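Local structure of protein osa (Shigella flexneri, 4O7K) at residues V36-A39 and V43-R46; A59-Q64 and P117-D122. The protein acts as a plasmid fertility inhibition factor of the ParB/Srx superfamily and suppresses the oncogenicity of Agrobacterium tumefaciens. The protein carries 1 engineered substitution. One frame throughout, in Å; residues are numbered along the deposited sequence.

Contact 1: residues V36-A39 and V43-R46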
loop_
_atom_site.group_PDB
_atom_site.type_symbol
_atom_site.label_atom_id
_atom_site.label_comp_id
_atom_site.label_asym_id
_atom_site.label_seq_id
_atom_site.Cartn_x
_atom_site.Cartn_y
_atom_site.Cartn_z
ATOM N N VAL A 36 2.951 11.994 12.579
ATOM C CA VAL A 36 2.777 12.319 13.996
ATOM C C VAL A 36 4.075 12.288 14.774
ATOM O O VAL A 36 4.994 11.553 14.433
ATOM C CB VAL A 36 1.781 11.353 14.694
ATOM C CG1 VAL A 36 0.352 11.639 14.251
ATOM C CG2 VAL A 36 2.169 9.895 14.453
ATOM N N PRO A 37 4.153 13.110 15.833
ATOM C CA PRO A 37 5.220 12.965 16.825
ATOM C C PRO A 37 5.178 11.569 17.452
ATOM O O PRO A 37 4.089 11.002 17.637
ATOM C CB PRO A 37 4.887 14.046 17.868
ATOM C CG PRO A 37 4.021 15.023 17.160
ATOM C CD PRO A 37 3.240 14.223 16.154
ATOM N N ASN A 38 6.343 11.020 17.774
ATOM C CA ASN A 38 6.404 9.692 18.375
ATOM C C ASN A 38 7.602 9.547 19.310
ATOM O O ASN A 38 8.523 10.358 19.267
ATOM C CB ASN A 38 6.448 8.615 17.281
ATOM C CG ASN A 38 7.591 8.819 16.307
ATOM O OD1 ASN A 38 8.682 8.284 16.493
ATOM N ND2 ASN A 38 7.344 9.594 15.259
ATOM N N ALA A 39 7.584 8.509 20.145
ATOM C CA ALA A 39 8.604 8.309 21.178
ATOM C C ALA A 39 9.970 7.929 20.604
ATOM O O ALA A 39 10.979 7.965 21.301
ATOM C CB ALA A 39 8.145 7.244 22.167
ATOM N N VAL A 43 10.196 8.565 11.266
ATOM C CA VAL A 43 8.975 9.030 10.638
ATOM C C VAL A 43 7.870 8.023 10.917
ATOM O O VAL A 43 8.009 6.837 10.615
ATOM C CB VAL A 43 9.153 9.225 9.137
ATOM C CG1 VAL A 43 7.833 9.643 8.494
ATOM C CG2 VAL A 43 10.235 10.265 8.880
ATOM N N VAL A 44 6.790 8.497 11.528
ATOM C CA VAL A 44 5.651 7.647 11.841
ATOM C C VAL A 44 4.363 8.292 11.355
ATOM O O VAL A 44 4.161 9.496 11.526
ATOM C CB VAL A 44 5.550 7.369 13.356
ATOM C CG1 VAL A 44 4.247 6.637 13.687
ATOM C CG2 VAL A 44 6.756 6.559 13.822
ATOM N N TRP A 45 3.504 7.498 10.723
ATOM C CA TRP A 45 2.167 7.964 10.372
ATOM C C TRP A 45 1.099 7.293 11.210
ATOM O O TRP A 45 1.192 6.109 11.526
ATOM C CB TRP A 45 1.838 7.693 8.913
ATOM C CG TRP A 45 2.679 8.354 7.904
ATOM C CD1 TRP A 45 2.432 9.541 7.279
ATOM C CD2 TRP A 45 3.883 7.838 7.331
ATOM N NE1 TRP A 45 3.425 9.813 6.370
ATOM C CE2 TRP A 45 4.327 8.780 6.377
ATOM C CE3 TRP A 45 4.637 6.680 7.541
ATOM C CZ2 TRP A 45 5.493 8.592 5.630
ATOM C CZ3 TRP A 45 5.796 6.493 6.788
ATOM C CH2 TRP A 45 6.211 7.453 5.856
ATOM N N ARG A 46 0.073 8.072 11.547
ATOM C CA ARG A 46 -1.189 7.538 12.012
ATOM C C ARG A 46 -2.054 7.290 10.785
ATOM O O ARG A 46 -2.167 8.158 9.916
ATOM C CB ARG A 46 -1.875 8.517 12.979
ATOM C CG ARG A 46 -3.301 8.117 13.342
ATOM C CD ARG A 46 -4.065 9.203 14.118
ATOM N NE ARG A 46 -5.463 8.795 14.265
ATOM C CZ ARG A 46 -6.482 9.284 13.563
ATOM N NH1 ARG A 46 -6.300 10.259 12.676
ATOM N NH2 ARG A 46 -7.699 8.792 13.752
HETATM O O HOH W 1 7.071 11.253 12.384
#
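Val36 and Val44 pair across the β-hairpin that joins strands 34-35 and 44-47, antiparallel neighbours in a mixed five-stranded sheet. The amide Val36 N donates to Val44 O at 3.0 Å in a nearly straight bond, with 170° at the hydrogen. The return bond is replaced by a water that donates a hydrogen bond to Val36 O and accepts one from Val44 N, each at 2.9 Å, so neither backbone group is left unpaired.

Beyond this point Asn38 lays the face of its amide over a methyl of Val44. Its CB begins 4.0 Å from Val44 CG2; CG then comes to 3.5 Å from the same Val44 CG2, which lies beneath the amide plane. Asn38 OD1 stays near that methyl and also accepts a weak hydrogen bond from Trp40 N, while Asn38 ND2 sits 3.4 Å from both CG2 and CB of Val44. A chi1 of 56° sets CG between the backbone N and the carbonyl carbon, folding the amide back so that ND2 can donate to Val36 O at 3.2 Å, close to its own plane. Its other partner is Glu42 O. Asparagine suits the place, being short enough to bond the turning backbone while offering a flat face to a buried valine. Back at the start of 36-39, β-branched Val36 straddles two neighbours: its CG2 packs on Val44 CG1, and its CG1 rests against CB of Arg46, whose NE forms a salt bridge with Asp54 OD2 while NH1 bonds Gln34 OE1.

Contact 2: residues A59-Q64 and P117-D122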
loop_
_atom_site.group_PDB
_atom_site.type_symbol
_atom_site.label_atom_id
_atom_site.label_comp_id
_atom_site.label_asym_id
_atom_site.label_seq_id
_atom_site.Cartn_x
_atom_site.Cartn_y
_atom_site.Cartn_z
ATOM N N ALA A 59 8.692 4.551 8.568
ATOM C CA ALA A 59 9.696 4.381 7.520
ATOM C C ALA A 59 11.074 4.087 8.115
ATOM O O ALA A 59 12.098 4.342 7.479
ATOM C CB ALA A 59 9.757 5.625 6.639
ATOM N N SER A 60 11.098 3.552 9.333
ATOM C CA SER A 60 12.352 3.363 10.053
ATOM C C SER A 60 13.287 2.400 9.333
ATOM O O SER A 60 14.505 2.494 9.469
ATOM C CB SER A 60 12.081 2.865 11.476
ATOM O OG SER A 60 11.563 1.552 11.467
ATOM N N ASN A 61 12.719 1.483 8.560
ATOM C CA ASN A 61 13.519 0.479 7.879
ATOM C C ASN A 61 13.969 0.942 6.492
ATOM O O ASN A 61 14.701 0.238 5.805
ATOM C CB ASN A 61 12.747 -0.843 7.771
ATOM C CG ASN A 61 12.521 -1.523 9.136
ATOM O OD1 ASN A 61 11.893 -2.582 9.212
ATOM N ND2 ASN A 61 13.023 -0.914 10.208
ATOM N N ALA A 62 13.551 2.137 6.089
ATOM C CA ALA A 62 13.905 2.667 4.773
ATOM C C ALA A 62 15.343 3.196 4.683
ATOM O O ALA A 62 15.905 3.688 5.666
ATOM C CB ALA A 62 12.931 3.774 4.384
ATOM N N ALA A 63 15.927 3.104 3.487
ATOM C CA ALA A 63 17.198 3.759 3.201
ATOM C C ALA A 63 16.967 5.238 2.909
ATOM O O ALA A 63 15.884 5.633 2.468
ATOM C CB ALA A 63 17.904 3.082 2.014
ATOM N N GLN A 64 17.986 6.057 3.152
ATOM C CA GLN A 64 17.937 7.477 2.812
ATOM C C GLN A 64 17.640 7.700 1.327
ATOM O O GLN A 64 17.082 8.736 0.933
ATOM C CB GLN A 64 19.260 8.152 3.187
ATOM C CG GLN A 64 19.488 8.283 4.691
ATOM C CD GLN A 64 18.645 9.375 5.292
ATOM O OE1 GLN A 64 17.516 9.141 5.717
ATOM N NE2 GLN A 64 19.184 10.587 5.323
ATOM N N PRO A 117 5.006 0.752 15.488
ATOM C CA PRO A 117 4.428 0.950 14.156
ATOM C C PRO A 117 4.945 -0.089 13.162
ATOM O O PRO A 117 6.091 -0.524 13.260
ATOM C CB PRO A 117 4.878 2.361 13.769
ATOM C CG PRO A 117 6.041 2.665 14.658
ATOM C CD PRO A 117 5.804 1.910 15.930
ATOM N N VAL A 118 4.089 -0.474 12.225
ATOM C CA VAL A 118 4.450 -1.430 11.186
ATOM C C VAL A 118 5.303 -0.768 10.096
ATOM O O VAL A 118 4.901 0.240 9.527
ATOM C CB VAL A 118 3.190 -2.042 10.550
ATOM C CG1 VAL A 118 3.569 -3.033 9.426
ATOM C CG2 VAL A 118 2.351 -2.727 11.619
ATOM N N PRO A 119 6.487 -1.330 9.804
ATOM C CA PRO A 119 7.317 -0.792 8.714
ATOM C C PRO A 119 6.609 -0.849 7.358
ATOM O O PRO A 119 5.786 -1.737 7.120
ATOM C CB PRO A 119 8.552 -1.697 8.733
ATOM C CG PRO A 119 8.610 -2.201 10.153
ATOM C CD PRO A 119 7.178 -2.405 10.540
ATOM N N LEU A 120 6.918 0.110 6.492
ATOM C CA LEU A 120 6.312 0.183 5.170
ATOM C C LEU A 120 6.684 -1.009 4.293
ATOM O O LEU A 120 7.742 -1.605 4.454
ATOM C CB LEU A 120 6.741 1.467 4.462
ATOM C CG LEU A 120 6.356 2.769 5.170
ATOM C CD1 LEU A 120 6.771 3.946 4.292
ATOM C CD2 LEU A 120 4.872 2.771 5.446
ATOM N N ALA A 121 5.796 -1.318 3.357
ATOM C CA ALA A 121 6.078 -2.239 2.266
ATOM C C ALA A 121 7.045 -1.617 1.272
ATOM O O ALA A 121 7.036 -0.398 1.048
ATOM C CB ALA A 121 4.794 -2.626 1.566
ATOM N N ASP A 122 7.873 -2.465 0.679
ATOM C CA ASP A 122 8.771 -2.083 -0.413
ATOM C C ASP A 122 8.241 -2.646 -1.727
ATOM O O ASP A 122 8.188 -3.860 -1.910
ATOM C CB ASP A 122 10.179 -2.599 -0.146
ATOM C CG ASP A 122 10.812 -1.944 1.065
ATOM O OD1 ASP A 122 11.425 -0.868 0.904
ATOM O OD2 ASP A 122 10.696 -2.504 2.177
HETATM O O HOH W 2 10.207 1.061 7.059
#
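Pro119 and Leu120 are the two residues of strand 118-128 that meet the type I β-turn Ala59-Ala62, just where strand 55-58 ends beside its parallel partner. The run begins at Pro117, packed on Phe56 and Thr58, and continues to Val118, whose backbone bonds to those same two residues bring the chain alongside the turn.

Pro119 comes next and turns its ring toward Asn61. OD1 of Asn61 approaches CG of Pro119 at 3.4 Å and CB of the same ring at 3.5 Å, so the amide meets the CB-CG bond of the proline through its oxygen. With chi1 of -68°, CG of Asn61 lies beside its own backbone N, which carries the amide across to the ring. Proline offers a compact apolar surface; asparagine suits an exposed turn position, with its oxygen against weakly polarised C-H groups.

Leu120 follows, and its CD1 touches CB of Ala59 at 4.2 Å; the same side chain also packs on Pro155 and Leu157 of strand 153-158, and a residue as small as alanine suits the place beside it. A water accepts a hydrogen bond from Asn61 N (3.0 Å) and a weak, long one from Leu120 N (3.5 Å). With only dispersion and this half-weak water link between them, the segments probably owe their relative position chiefly to the backbone bonds of strand 55-58 with Val118 and Leu120.

Contact 1 closes before contact 2 opens along the chain, and their centres lie 13 Å apart on the same five-stranded mixed sheet. Contact 1 is at its edge, where strand 34-35 meets 44-47; contact 2 lies nearer the centre of the chain, at the ends of the neighbouring strands 55-58 and 118-128. They touch directly: Val43 O probably accepts a hydrogen bond from Ala59 N, and the ring of Trp45 packs on Leu120, while Val44 meets Pro117. Helix 179-189 bridges both, against Val43 and Trp45 in one and through Arg183 in the other. The sheet's edge and the turn after strand 55-58 are therefore linked by backbone bonding and by side-chain packing.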